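Local coordinates for protein kojibiose phosphorylase (Gut metagenome, PDB 6W0P) that belongs to glycoside hydrolase family 65, with a beta-rich N-terminal domain, a helical central catalytic domain and a small C-terminal domain, at residues F319-A324 against T667-A672; Y355-Y360 against E366-L371; D370-R375 against Y425-Y430; Q418-V423 against S452-S457; H437-M440 against E446-V449. All blocks are in the same frame, centred on the assembly; numbering follows the deposited sequence. Where two conformers were deposited one is given.

Interaction 1. Residues F319-A324 against T667-A672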
# COMPACT_ATOMS: atom_id res chain seq x y z
N PHE A 319 -37.19 -11.07 2.14
CA PHE A 319 -37.07 -12.10 1.08
C PHE A 319 -35.59 -12.42 0.84
O PHE A 319 -35.23 -13.62 0.83
CB PHE A 319 -37.80 -11.66 -0.19
CG PHE A 319 -37.64 -12.63 -1.33
CD1 PHE A 319 -38.45 -13.75 -1.42
CD2 PHE A 319 -36.64 -12.45 -2.27
CE1 PHE A 319 -38.28 -14.65 -2.45
CE2 PHE A 319 -36.49 -13.34 -3.31
CZ PHE A 319 -37.30 -14.45 -3.40
N GLN A 320 -34.76 -11.40 0.65
CA GLN A 320 -33.30 -11.56 0.38
C GLN A 320 -32.55 -12.13 1.61
O GLN A 320 -31.53 -12.83 1.42
CB GLN A 320 -32.68 -10.23 -0.06
CG GLN A 320 -33.15 -9.78 -1.44
CD GLN A 320 -32.81 -10.78 -2.53
OE1 GLN A 320 -32.02 -11.71 -2.35
NE2 GLN A 320 -33.41 -10.58 -3.69
N MET A 321 -32.99 -11.80 2.82
CA MET A 321 -32.36 -12.32 4.06
C MET A 321 -32.61 -13.83 4.10
O MET A 321 -31.69 -14.55 4.45
CB MET A 321 -32.91 -11.69 5.34
CG MET A 321 -32.53 -10.22 5.54
SD MET A 321 -30.76 -9.99 5.77
CE MET A 321 -30.62 -10.45 7.49
N ILE A 322 -33.81 -14.27 3.76
CA ILE A 322 -34.22 -15.70 3.80
C ILE A 322 -33.47 -16.44 2.67
O ILE A 322 -33.07 -17.62 2.87
CB ILE A 322 -35.77 -15.83 3.71
CG1 ILE A 322 -36.46 -15.18 4.93
CG2 ILE A 322 -36.15 -17.29 3.59
CD1 ILE A 322 -37.98 -14.84 4.81
N GLN A 323 -33.26 -15.77 1.54
CA GLN A 323 -32.51 -16.33 0.37
C GLN A 323 -31.02 -16.46 0.70
O GLN A 323 -30.41 -17.47 0.29
CB GLN A 323 -32.69 -15.45 -0.88
CG GLN A 323 -34.04 -15.64 -1.56
CD GLN A 323 -34.01 -15.33 -3.04
OE1 GLN A 323 -34.54 -16.08 -3.83
NE2 GLN A 323 -33.40 -14.22 -3.40
N ALA A 324 -30.48 -15.50 1.44
CA ALA A 324 -29.04 -15.46 1.76
C ALA A 324 -28.64 -16.61 2.69
O ALA A 324 -27.51 -17.12 2.53
CB ALA A 324 -28.70 -14.12 2.38
N THR A 667 -25.81 -6.06 4.19
CA THR A 667 -25.83 -5.38 5.51
C THR A 667 -26.92 -4.32 5.52
O THR A 667 -27.63 -4.20 6.52
CB THR A 667 -24.48 -4.77 5.89
OG1 THR A 667 -23.61 -5.87 6.11
CG2 THR A 667 -24.54 -3.94 7.15
N SER A 668 -27.05 -3.57 4.44
CA SER A 668 -28.10 -2.53 4.29
C SER A 668 -29.48 -3.19 4.38
O SER A 668 -30.38 -2.63 5.05
CB SER A 668 -27.93 -1.77 3.01
OG SER A 668 -29.16 -1.12 2.72
N ILE A 669 -29.62 -4.37 3.79
CA ILE A 669 -30.87 -5.17 3.81
C ILE A 669 -31.17 -5.58 5.25
O ILE A 669 -32.32 -5.38 5.67
CB ILE A 669 -30.76 -6.34 2.81
CG1 ILE A 669 -30.87 -5.80 1.38
CG2 ILE A 669 -31.81 -7.42 3.06
CD1 ILE A 669 -30.58 -6.80 0.32
N ALA A 670 -30.18 -6.12 5.98
CA ALA A 670 -30.31 -6.55 7.38
C ALA A 670 -30.66 -5.34 8.24
O ALA A 670 -31.48 -5.48 9.14
CB ALA A 670 -29.04 -7.20 7.88
N ALA A 671 -30.04 -4.19 7.96
CA ALA A 671 -30.15 -2.96 8.76
C ALA A 671 -31.59 -2.44 8.72
O ALA A 671 -31.97 -1.76 9.67
CB ALA A 671 -29.20 -1.91 8.24
N ALA A 672 -32.36 -2.74 7.67
CA ALA A 672 -33.74 -2.23 7.53
C ALA A 672 -34.58 -2.93 8.60
O ALA A 672 -35.35 -2.25 9.32
CB ALA A 672 -34.27 -2.48 6.14

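Interaction 2. Residues Y355-Y360 against E366-L371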
# COMPACT_ATOMS: atom_id res chain seq x y z
N TYR A 355 -24.31 -7.22 12.82
CA TYR A 355 -25.42 -6.52 12.08
C TYR A 355 -26.41 -7.54 11.49
O TYR A 355 -27.64 -7.35 11.63
CB TYR A 355 -24.90 -5.73 10.87
CG TYR A 355 -24.44 -4.30 11.05
CD1 TYR A 355 -23.22 -4.00 11.63
CD2 TYR A 355 -25.18 -3.24 10.52
CE1 TYR A 355 -22.78 -2.69 11.75
CE2 TYR A 355 -24.75 -1.93 10.61
CZ TYR A 355 -23.54 -1.65 11.23
OH TYR A 355 -23.10 -0.36 11.35
N CYS A 356 -25.90 -8.55 10.78
CA CYS A 356 -26.75 -9.56 10.10
C CYS A 356 -27.32 -10.57 11.10
O CYS A 356 -28.47 -10.94 10.94
CB CYS A 356 -26.01 -10.27 8.98
SG CYS A 356 -25.44 -9.12 7.71
N LEU A 357 -26.56 -10.98 12.12
CA LEU A 357 -26.95 -12.12 12.98
C LEU A 357 -28.34 -11.90 13.59
O LEU A 357 -29.14 -12.82 13.62
CB LEU A 357 -25.90 -12.33 14.07
CG LEU A 357 -26.12 -13.52 14.99
CD1 LEU A 357 -26.19 -14.80 14.18
CD2 LEU A 357 -25.03 -13.60 16.03
N PRO A 358 -28.66 -10.72 14.16
CA PRO A 358 -29.88 -10.57 14.96
C PRO A 358 -31.18 -10.99 14.26
O PRO A 358 -32.03 -11.58 14.88
CB PRO A 358 -29.90 -9.07 15.24
CG PRO A 358 -28.44 -8.70 15.30
CD PRO A 358 -27.86 -9.48 14.15
N PHE A 359 -31.32 -10.71 12.97
CA PHE A 359 -32.51 -11.18 12.22
C PHE A 359 -32.64 -12.71 12.42
O PHE A 359 -33.76 -13.21 12.66
CB PHE A 359 -32.44 -10.80 10.74
CG PHE A 359 -33.52 -11.46 9.93
CD1 PHE A 359 -34.80 -10.92 9.88
CD2 PHE A 359 -33.28 -12.63 9.24
CE1 PHE A 359 -35.81 -11.55 9.17
CE2 PHE A 359 -34.28 -13.25 8.51
CZ PHE A 359 -35.54 -12.71 8.47
N TYR A 360 -31.53 -13.44 12.30
CA TYR A 360 -31.54 -14.94 12.37
C TYR A 360 -31.80 -15.40 13.81
O TYR A 360 -32.48 -16.41 13.97
CB TYR A 360 -30.29 -15.54 11.72
CG TYR A 360 -30.16 -15.15 10.27
CD1 TYR A 360 -30.92 -15.77 9.28
CD2 TYR A 360 -29.28 -14.15 9.87
CE1 TYR A 360 -30.82 -15.40 7.95
CE2 TYR A 360 -29.18 -13.76 8.54
CZ TYR A 360 -29.95 -14.38 7.58
OH TYR A 360 -29.85 -13.99 6.27
N GLU A 366 -31.15 -22.39 14.00
CA GLU A 366 -30.21 -23.23 13.22
C GLU A 366 -29.41 -22.32 12.27
O GLU A 366 -28.19 -22.52 12.12
CB GLU A 366 -31.01 -24.32 12.51
CG GLU A 366 -30.17 -25.43 11.90
CD GLU A 366 -29.31 -26.25 12.86
OE1 GLU A 366 -29.52 -26.19 14.11
OE2 GLU A 366 -28.41 -26.97 12.35
N ALA A 367 -30.04 -21.31 11.68
CA ALA A 367 -29.34 -20.30 10.86
C ALA A 367 -28.38 -19.49 11.75
O ALA A 367 -27.20 -19.40 11.37
CB ALA A 367 -30.34 -19.43 10.14
N ALA A 368 -28.84 -18.96 12.88
CA ALA A 368 -27.99 -18.20 13.84
C ALA A 368 -26.79 -19.05 14.24
O ALA A 368 -25.65 -18.57 14.16
CB ALA A 368 -28.78 -17.77 15.05
N LYS A 369 -27.02 -20.28 14.68
CA LYS A 369 -25.94 -21.20 15.14
C LYS A 369 -24.98 -21.52 13.98
O LYS A 369 -23.76 -21.55 14.23
CB LYS A 369 -26.54 -22.46 15.77
CG LYS A 369 -25.57 -23.61 16.02
CD LYS A 369 -25.88 -24.45 17.27
CE LYS A 369 -26.55 -25.78 16.97
NZ LYS A 369 -27.17 -26.36 18.19
N ASP A 370 -25.49 -21.70 12.76
CA ASP A 370 -24.68 -22.06 11.57
C ASP A 370 -23.75 -20.90 11.20
O ASP A 370 -22.58 -21.18 10.87
CB ASP A 370 -25.54 -22.55 10.41
CG ASP A 370 -25.85 -24.05 10.49
OD1 ASP A 370 -25.40 -24.66 11.47
OD2 ASP A 370 -26.55 -24.59 9.59
N LEU A 371 -24.24 -19.66 11.28
CA LEU A 371 -23.38 -18.46 11.07
C LEU A 371 -22.16 -18.52 12.00
O LEU A 371 -21.05 -18.26 11.50
CB LEU A 371 -24.20 -17.19 11.29
CG LEU A 371 -25.08 -16.81 10.11
CD1 LEU A 371 -25.94 -15.61 10.43
CD2 LEU A 371 -24.23 -16.54 8.88

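Interaction 3. Residues D370-R375 against Y425-Y430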
# COMPACT_ATOMS: atom_id res chain seq x y z
N ASP A 370 -25.49 -21.70 12.76
CA ASP A 370 -24.68 -22.06 11.57
C ASP A 370 -23.75 -20.90 11.20
O ASP A 370 -22.58 -21.18 10.87
CB ASP A 370 -25.54 -22.55 10.41
CG ASP A 370 -25.85 -24.05 10.49
OD1 ASP A 370 -25.40 -24.66 11.47
OD2 ASP A 370 -26.55 -24.59 9.59
N LEU A 371 -24.24 -19.66 11.28
CA LEU A 371 -23.38 -18.46 11.07
C LEU A 371 -22.16 -18.52 12.00
O LEU A 371 -21.05 -18.26 11.50
CB LEU A 371 -24.20 -17.19 11.29
CG LEU A 371 -25.08 -16.81 10.11
CD1 LEU A 371 -25.94 -15.61 10.43
CD2 LEU A 371 -24.23 -16.54 8.88
N ILE A 372 -22.33 -18.88 13.28
CA ILE A 372 -21.18 -19.00 14.22
C ILE A 372 -20.35 -20.26 13.89
O ILE A 372 -19.12 -20.18 14.00
CB ILE A 372 -21.67 -18.96 15.67
CG1 ILE A 372 -22.34 -17.62 15.96
CG2 ILE A 372 -20.55 -19.23 16.64
CD1 ILE A 372 -23.50 -17.72 16.94
N MET A 373 -20.97 -21.35 13.44
CA MET A 373 -20.25 -22.63 13.15
C MET A 373 -19.33 -22.40 11.94
O MET A 373 -18.21 -22.99 11.88
CB MET A 373 -21.20 -23.78 12.83
CG MET A 373 -21.93 -24.35 14.05
SD MET A 373 -20.89 -24.72 15.46
CE MET A 373 -19.76 -25.90 14.73
N PHE A 374 -19.76 -21.53 11.02
CA PHE A 374 -18.87 -21.15 9.90
C PHE A 374 -17.53 -20.71 10.50
O PHE A 374 -16.50 -21.09 9.92
CB PHE A 374 -19.46 -20.05 9.01
CG PHE A 374 -18.38 -19.35 8.23
CD1 PHE A 374 -17.72 -20.00 7.20
CD2 PHE A 374 -17.98 -18.08 8.57
CE1 PHE A 374 -16.72 -19.36 6.48
CE2 PHE A 374 -16.96 -17.45 7.87
CZ PHE A 374 -16.34 -18.09 6.83
N ARG A 375 -17.56 -19.92 11.58
CA ARG A 375 -16.35 -19.37 12.24
C ARG A 375 -15.63 -20.48 13.02
O ARG A 375 -14.40 -20.48 13.02
CB ARG A 375 -16.70 -18.19 13.15
CG ARG A 375 -17.31 -17.02 12.40
CD ARG A 375 -16.41 -16.40 11.34
NE ARG A 375 -16.89 -15.08 10.93
CZ ARG A 375 -16.27 -14.24 10.11
NH1 ARG A 375 -15.11 -14.56 9.57
NH2 ARG A 375 -16.82 -13.07 9.83
N TYR A 425 -18.73 -11.51 20.28
CA TYR A 425 -20.08 -10.91 20.49
C TYR A 425 -21.19 -11.81 19.93
O TYR A 425 -22.23 -11.85 20.56
CB TYR A 425 -20.17 -9.51 19.87
CG TYR A 425 -21.43 -8.80 20.25
CD1 TYR A 425 -21.53 -8.11 21.43
CD2 TYR A 425 -22.54 -8.82 19.41
CE1 TYR A 425 -22.70 -7.44 21.78
CE2 TYR A 425 -23.71 -8.17 19.75
CZ TYR A 425 -23.79 -7.48 20.94
OH TYR A 425 -24.94 -6.81 21.28
N ALA A 426 -21.02 -12.42 18.76
CA ALA A 426 -21.99 -13.38 18.19
C ALA A 426 -22.21 -14.53 19.18
O ALA A 426 -23.37 -14.85 19.44
CB ALA A 426 -21.54 -13.88 16.84
N ILE A 427 -21.13 -15.13 19.72
CA ILE A 427 -21.26 -16.25 20.70
C ILE A 427 -22.11 -15.77 21.87
O ILE A 427 -23.12 -16.45 22.19
CB ILE A 427 -19.88 -16.77 21.13
CG1 ILE A 427 -19.18 -17.54 20.01
CG2 ILE A 427 -19.98 -17.61 22.40
CD1 ILE A 427 -17.68 -17.64 20.20
N TYR A 428 -21.73 -14.63 22.46
CA TYR A 428 -22.43 -13.94 23.58
C TYR A 428 -23.89 -13.65 23.22
O TYR A 428 -24.80 -13.96 24.02
CB TYR A 428 -21.67 -12.67 23.93
CG TYR A 428 -22.43 -11.70 24.80
CD1 TYR A 428 -22.56 -11.90 26.17
CD2 TYR A 428 -23.00 -10.56 24.26
CE1 TYR A 428 -23.25 -11.00 26.97
CE2 TYR A 428 -23.68 -9.64 25.04
CZ TYR A 428 -23.81 -9.87 26.40
OH TYR A 428 -24.49 -8.93 27.14
N HIS A 429 -24.15 -13.06 22.06
CA HIS A 429 -25.52 -12.70 21.61
C HIS A 429 -26.36 -13.98 21.46
O HIS A 429 -27.51 -14.02 21.92
CB HIS A 429 -25.46 -11.83 20.35
CG HIS A 429 -26.65 -10.96 20.14
ND1 HIS A 429 -26.78 -10.15 19.03
CD2 HIS A 429 -27.78 -10.84 20.85
CE1 HIS A 429 -27.94 -9.53 19.09
NE2 HIS A 429 -28.59 -9.93 20.20
N TYR A 430 -25.76 -15.01 20.88
CA TYR A 430 -26.40 -16.32 20.64
C TYR A 430 -26.83 -16.95 21.98
O TYR A 430 -27.98 -17.45 22.10
CB TYR A 430 -25.43 -17.25 19.91
CG TYR A 430 -26.00 -18.62 19.70
CD1 TYR A 430 -27.09 -18.77 18.85
CD2 TYR A 430 -25.51 -19.74 20.35
CE1 TYR A 430 -27.66 -20.02 18.65
CE2 TYR A 430 -26.07 -20.99 20.14
CZ TYR A 430 -27.16 -21.12 19.30
OH TYR A 430 -27.76 -22.32 19.07

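Interaction 4. Residues Q418-V423 against S452-S457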
# COMPACT_ATOMS: atom_id res chain seq x y z
N GLN A 418 -12.02 -6.02 14.90
CA GLN A 418 -13.50 -6.10 14.96
C GLN A 418 -13.98 -7.47 14.49
O GLN A 418 -15.00 -7.91 14.98
CB GLN A 418 -14.20 -4.95 14.20
CG GLN A 418 -13.90 -4.87 12.71
CD GLN A 418 -14.09 -3.47 12.15
OE1 GLN A 418 -13.74 -2.48 12.78
NE2 GLN A 418 -14.65 -3.39 10.96
N PRO A 419 -13.34 -8.22 13.57
CA PRO A 419 -13.87 -9.54 13.24
C PRO A 419 -13.76 -10.54 14.40
O PRO A 419 -14.67 -11.34 14.59
CB PRO A 419 -13.04 -10.00 12.04
CG PRO A 419 -12.34 -8.75 11.52
CD PRO A 419 -12.19 -7.84 12.72
N SER A 420 -12.66 -10.47 15.15
CA SER A 420 -12.35 -11.35 16.30
C SER A 420 -13.28 -11.03 17.48
O SER A 420 -13.95 -11.93 17.95
CB SER A 420 -10.89 -11.26 16.67
OG SER A 420 -10.08 -11.79 15.64
N THR A 421 -13.39 -9.77 17.89
CA THR A 421 -14.39 -9.39 18.93
C THR A 421 -15.81 -9.61 18.37
O THR A 421 -16.69 -9.95 19.14
CB THR A 421 -14.14 -8.00 19.50
OG1 THR A 421 -14.21 -7.01 18.46
CG2 THR A 421 -12.81 -7.94 20.20
N GLY A 422 -16.00 -9.51 17.06
CA GLY A 422 -17.31 -9.77 16.42
C GLY A 422 -17.77 -11.22 16.59
O GLY A 422 -18.97 -11.44 16.88
N VAL A 423 -16.88 -12.17 16.41
CA VAL A 423 -17.17 -13.61 16.72
C VAL A 423 -17.44 -13.74 18.23
O VAL A 423 -18.43 -14.38 18.58
CB VAL A 423 -16.10 -14.58 16.18
CG1 VAL A 423 -16.43 -16.02 16.51
CG2 VAL A 423 -15.94 -14.42 14.67
N SER A 452 -9.42 -14.86 22.84
CA SER A 452 -8.78 -14.20 24.01
C SER A 452 -7.26 -14.31 23.89
O SER A 452 -6.60 -13.30 24.10
CB SER A 452 -9.32 -14.74 25.31
OG SER A 452 -10.72 -14.54 25.36
N LYS A 453 -6.72 -15.48 23.54
CA LYS A 453 -5.26 -15.68 23.33
C LYS A 453 -4.71 -14.67 22.31
O LYS A 453 -3.65 -14.06 22.56
CB LYS A 453 -4.99 -17.10 22.84
CG LYS A 453 -4.88 -18.12 23.95
CD LYS A 453 -4.82 -19.55 23.45
CE LYS A 453 -3.65 -19.87 22.55
NZ LYS A 453 -3.94 -21.07 21.72
N PHE A 454 -5.40 -14.48 21.17
CA PHE A 454 -4.98 -13.49 20.15
C PHE A 454 -4.99 -12.09 20.75
O PHE A 454 -4.00 -11.37 20.61
CB PHE A 454 -5.86 -13.57 18.91
CG PHE A 454 -5.67 -12.42 17.98
CD1 PHE A 454 -4.44 -12.19 17.39
CD2 PHE A 454 -6.72 -11.56 17.68
CE1 PHE A 454 -4.26 -11.12 16.53
CE2 PHE A 454 -6.54 -10.50 16.82
CZ PHE A 454 -5.31 -10.28 16.24
N LEU A 455 -6.07 -11.73 21.45
CA LEU A 455 -6.26 -10.36 21.99
C LEU A 455 -5.16 -10.07 23.02
O LEU A 455 -4.69 -8.91 23.06
CB LEU A 455 -7.65 -10.22 22.59
CG LEU A 455 -8.80 -10.15 21.59
CD1 LEU A 455 -10.13 -9.95 22.31
CD2 LEU A 455 -8.58 -9.04 20.56
N LEU A 456 -4.75 -11.08 23.79
CA LEU A 456 -3.72 -10.95 24.87
C LEU A 456 -2.31 -10.88 24.29
O LEU A 456 -1.46 -10.30 24.96
CB LEU A 456 -3.83 -12.14 25.84
CG LEU A 456 -4.96 -12.04 26.86
CD1 LEU A 456 -5.18 -13.38 27.55
CD2 LEU A 456 -4.67 -10.95 27.87
N SER A 457 -2.07 -11.48 23.12
CA SER A 457 -0.76 -11.45 22.43
C SER A 457 -0.60 -10.22 21.54
O SER A 457 0.51 -9.72 21.43
CB SER A 457 -0.54 -12.70 21.65
OG SER A 457 -1.67 -13.03 20.88

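Interaction 5. Residues H437-M440 against E446-V449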
# COMPACT_ATOMS: atom_id res chain seq x y z
N HIS A 437 -26.31 -24.62 26.01
CA HIS A 437 -25.22 -25.20 26.84
C HIS A 437 -24.30 -26.08 25.98
O HIS A 437 -23.07 -25.95 26.13
CB HIS A 437 -25.79 -25.99 28.02
CG HIS A 437 -24.82 -26.15 29.14
ND1 HIS A 437 -23.95 -27.22 29.21
CD2 HIS A 437 -24.59 -25.39 30.22
CE1 HIS A 437 -23.22 -27.11 30.30
NE2 HIS A 437 -23.59 -26.00 30.93
N LYS A 438 -24.87 -26.94 25.13
CA LYS A 438 -24.14 -27.91 24.27
C LYS A 438 -23.26 -27.19 23.24
O LYS A 438 -22.13 -27.62 23.03
CB LYS A 438 -25.12 -28.86 23.58
CG LYS A 438 -25.85 -29.79 24.53
CD LYS A 438 -26.03 -31.21 24.01
CE LYS A 438 -26.65 -32.14 25.03
NZ LYS A 438 -25.76 -33.29 25.34
N PHE A 439 -23.78 -26.14 22.58
CA PHE A 439 -22.98 -25.29 21.67
C PHE A 439 -21.76 -24.76 22.44
O PHE A 439 -20.65 -24.86 21.89
CB PHE A 439 -23.78 -24.13 21.10
CG PHE A 439 -22.87 -23.13 20.44
CD1 PHE A 439 -22.26 -23.43 19.24
CD2 PHE A 439 -22.49 -21.98 21.11
CE1 PHE A 439 -21.35 -22.56 18.67
CE2 PHE A 439 -21.59 -21.10 20.53
CZ PHE A 439 -21.01 -21.40 19.32
N MET A 440 -21.95 -24.20 23.64
CA MET A 440 -20.84 -23.56 24.38
C MET A 440 -19.80 -24.64 24.74
O MET A 440 -18.62 -24.46 24.39
CB MET A 440 -21.34 -22.82 25.63
CG MET A 440 -20.26 -22.12 26.44
SD MET A 440 -19.36 -20.81 25.55
CE MET A 440 -20.58 -19.50 25.53
N GLU A 446 -13.96 -23.11 23.29
CA GLU A 446 -12.74 -23.22 22.46
C GLU A 446 -12.52 -21.92 21.67
O GLU A 446 -11.39 -21.37 21.74
CB GLU A 446 -12.81 -24.42 21.52
CG GLU A 446 -11.46 -24.69 20.87
CD GLU A 446 -11.47 -25.76 19.80
OE1 GLU A 446 -12.44 -26.53 19.77
OE2 GLU A 446 -10.52 -25.80 18.99
N MET A 447 -13.56 -21.45 20.97
CA MET A 447 -13.53 -20.20 20.15
C MET A 447 -13.18 -19.01 21.03
O MET A 447 -12.41 -18.16 20.56
CB MET A 447 -14.88 -19.93 19.49
CG MET A 447 -15.23 -20.97 18.47
SD MET A 447 -16.91 -20.79 17.92
CE MET A 447 -16.66 -19.61 16.58
N LEU A 448 -13.74 -18.95 22.25
CA LEU A 448 -13.54 -17.80 23.16
C LEU A 448 -12.09 -17.80 23.70
O LEU A 448 -11.51 -16.68 23.87
CB LEU A 448 -14.55 -17.87 24.30
CG LEU A 448 -16.01 -17.63 23.93
CD1 LEU A 448 -16.89 -17.71 25.17
CD2 LEU A 448 -16.21 -16.28 23.23
N VAL A 449 -11.53 -18.98 23.99
CA VAL A 449 -10.14 -19.09 24.55
C VAL A 449 -9.18 -18.67 23.44
O VAL A 449 -8.27 -17.87 23.70
CB VAL A 449 -9.85 -20.50 25.11
CG1 VAL A 449 -8.36 -20.74 25.31
CG2 VAL A 449 -10.61 -20.72 26.40

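Interaction 1. Residues F319-A324 against T667-A672
M321 and I669 bury the most surface here, and with A670 they make up most of a small apolar joint between helices 308-324 and 666-680. The methionine does the reaching. Its chain is bent at both chi2 (-65°) and chi3 (-80°), and the bends bring SD and CE alongside A670: CG lies 3.8 Å from CG2 of I669, SD passes over the CA of A670, and CE ends 3.6 Å from the CB of A670. The small alanine lets the thioether come this close to the backbone. M321 and I669 lie alongside with their chains running opposite ways, and the isoleucine's other branch carries CD1 to within 4.0 Å of CB of Q320. The amide of Q320 turns away from the joint, and its OE1 accepts a hydrogen bond from NE2 of Q323, 3.1 Å long, with the donor above the carbonyl plane. F359 of helix 351-361 also packs on M321, adding a third helix to the apolar cluster. The segment axes pass 9.9 Å apart at a crossing angle of -123°. Joining two helices more than 300 residues apart in sequence, the contact is consistent with the (alpha/alpha)6-barrel of the family 65 catalytic domain.

Interaction 2. Residues Y355-Y360 against E366-L371
L357 opens the contact by bringing CD1 to 3.8 Å from CD1 of L371, with the backbone O of A368 equally near. Its CG stands anti to the backbone N (chi1 -177°), which carries the branch across to the second helix, where the two leucines pass side by side, pointing opposite ways. F359 comes next and lays its CD2 over the centre of the Y360 ring. Y360 itself, one turn after L357, buries more surface than any other residue of the pair. Its CB rests 3.9 Å from the backbone N of A368, so the helices come very close here, with the two CA atoms only 5.0 Å apart. Beyond CB the ring is held on two flanks: CD1 meets CB of A367 at 3.8 Å, while CD2 meets CD1 of L371 at 3.7 Å, the tyrosine and leucine side chains standing nearly perpendicular. The phenol oxygen is hydrogen-bonded to the backbone O of M321, which fixes the far end of the ring on helix 308-324. The segments run at 150° to one another, and a short loop links their helices: a close helical hairpin, with A368 at the closest approach, within the helical barrel of the catalytic domain.

Interaction 3. Residues D370-R375 against Y425-Y430
The segments I372 and A426 belong to run roughly antiparallel, at 147° between their directions, with axes 10.3 Å apart and the CA atoms of these two residues nearest across the gap. One side chain, I372, carries the whole contact from its helix. It points at the second helix and meets three residues with its branched chain. CG1 lies 3.9 Å from CB of A426, CG2 is 4.0 Å from CG1 of I427, and CD1 goes deepest, reaching 3.6 Å from CB of Y430 and 3.8 Å from the backbone O of A426. The first torsion (chi1 -62°) places CG1 beside the backbone N and CG2 anti to it, which sets CG1 against A426 and CG2 against the adjacent I427, while CD1 at the end of the longer branch reaches Y430, one turn on. The second, at 146°, departs from a fully extended chain as CD1 settles by Y430. Against both I427 and Y430 the isoleucine runs at a slant. The tyrosine offers mainly its CB and the root of its ring; its hydroxyl lies elsewhere, hydrogen-bonded to D436 and to Q365. F439 of helix 437-458 also packs on I372, and L357 of helix 351-361 on A426, so both flanks of the joint are covered by further helices. The joint is an apolar contact between obliquely antiparallel helices of the mainly helical barrel of the family 65 catalytic domain.

Interaction 4. Residues Q418-V423 against S452-S457
T421 and L455 supply the apolar half of this contact, methyl against methyl. CG2 of the threonine lies 4.0 Å from CD1 of the leucine, and one side chain lies crosswise to the other. The threonine's first torsion (chi1 61°) sets OG1 between the backbone N and the carbonyl carbon and thereby turns the methyl, not the hydroxyl, towards the leucine. M492 and F497, both of helix 487-504, pack on T421 and L455 respectively and extend this apolar patch to a third helix.

The other half sets a polar atom against an aromatic ring. OG of S420 stands 3.9 Å from both CD2 and CE2 of F454, approaching that side of the ring obliquely. The hydroxyl also takes part in a hydrogen bond with the backbone N of F396, so this buried oxygen has a polar partner although it lies against a hydrocarbon ring. The phenylalanine comes across with CG anti to its backbone N (chi1 168°), and F417 meets its ring edge-to-face. Helices 418-434 and 437-458 follow one another in the chain, and such consecutive helices, packed into a barrel, are the building plan of the family's catalytic domain.

Across the pair the spacing is generous: even the nearest CA atoms, those of S420 and L455, are 8.4 Å apart, and side chains bridge the distance. Within segment 452-457 the OG of S457 lies 2.8 Å from the backbone O of K453 and 2.9 Å from that of F454, and it is hydrogen-bonded to the backbone N of I392.

Interaction 5. Residues H437-M440 against E446-V449
M440 and L448 lie a little over two helical turns apart on the same helix, and their side chains meet almost square to one another. The methionine starts out with CG anti to its backbone N (chi1 -179°), then bends at chi2 (62°) and chi3 (75°), which turns the thioether forward along the helix surface towards the leucine. SD comes within 4.0 Å of CD1 of L448, and CE lies 4.1 Å from that same methyl, so one leucine branch faces the whole end of the methionine. L448 has CG anti to its carbonyl carbon, an orientation that brings CD1 back towards the methionine.

A second, looser pair runs alongside. CZ of F439 is 4.4 Å from SD of M447, the sulfur approaching the ring obliquely. Both pairs are spaced eight residues apart, which brings them onto neighbouring lines along one side of helix 437-458. Other helices pack on the same side chains: I427 of helix 418-434 lies on both M440 and L448, while M373 of helix 365-376 touches F439, whose ring also meets that of Y430 edge-to-face. The contact is therefore the apolar face of a single long helix, with M440 and M447 taking part in contacts that span two turns, turned towards its neighbours in the helical catalytic domain.

Overall arrangement
All five contacts fall within the family 65 central catalytic domain. Interaction 1 closes the longest loop of the five, and the other four are nested inside it. It touches interaction 2, their centres about 11 Å apart, where CB of A670 lies 4.0 Å from CA of C356. Interactions 2 and 3 share D370 and L371 on helix 365-376, with centres about 7 Å apart, and are further joined by P358 packing on H429. From interaction 3 the packing continues to interaction 5, about 10 Å away between centres, and to interaction 4, about 14 Å away, where CG of R375 meets CG2 of V423 at 3.7 Å. V423 also touches M447, linking interactions 4 and 5.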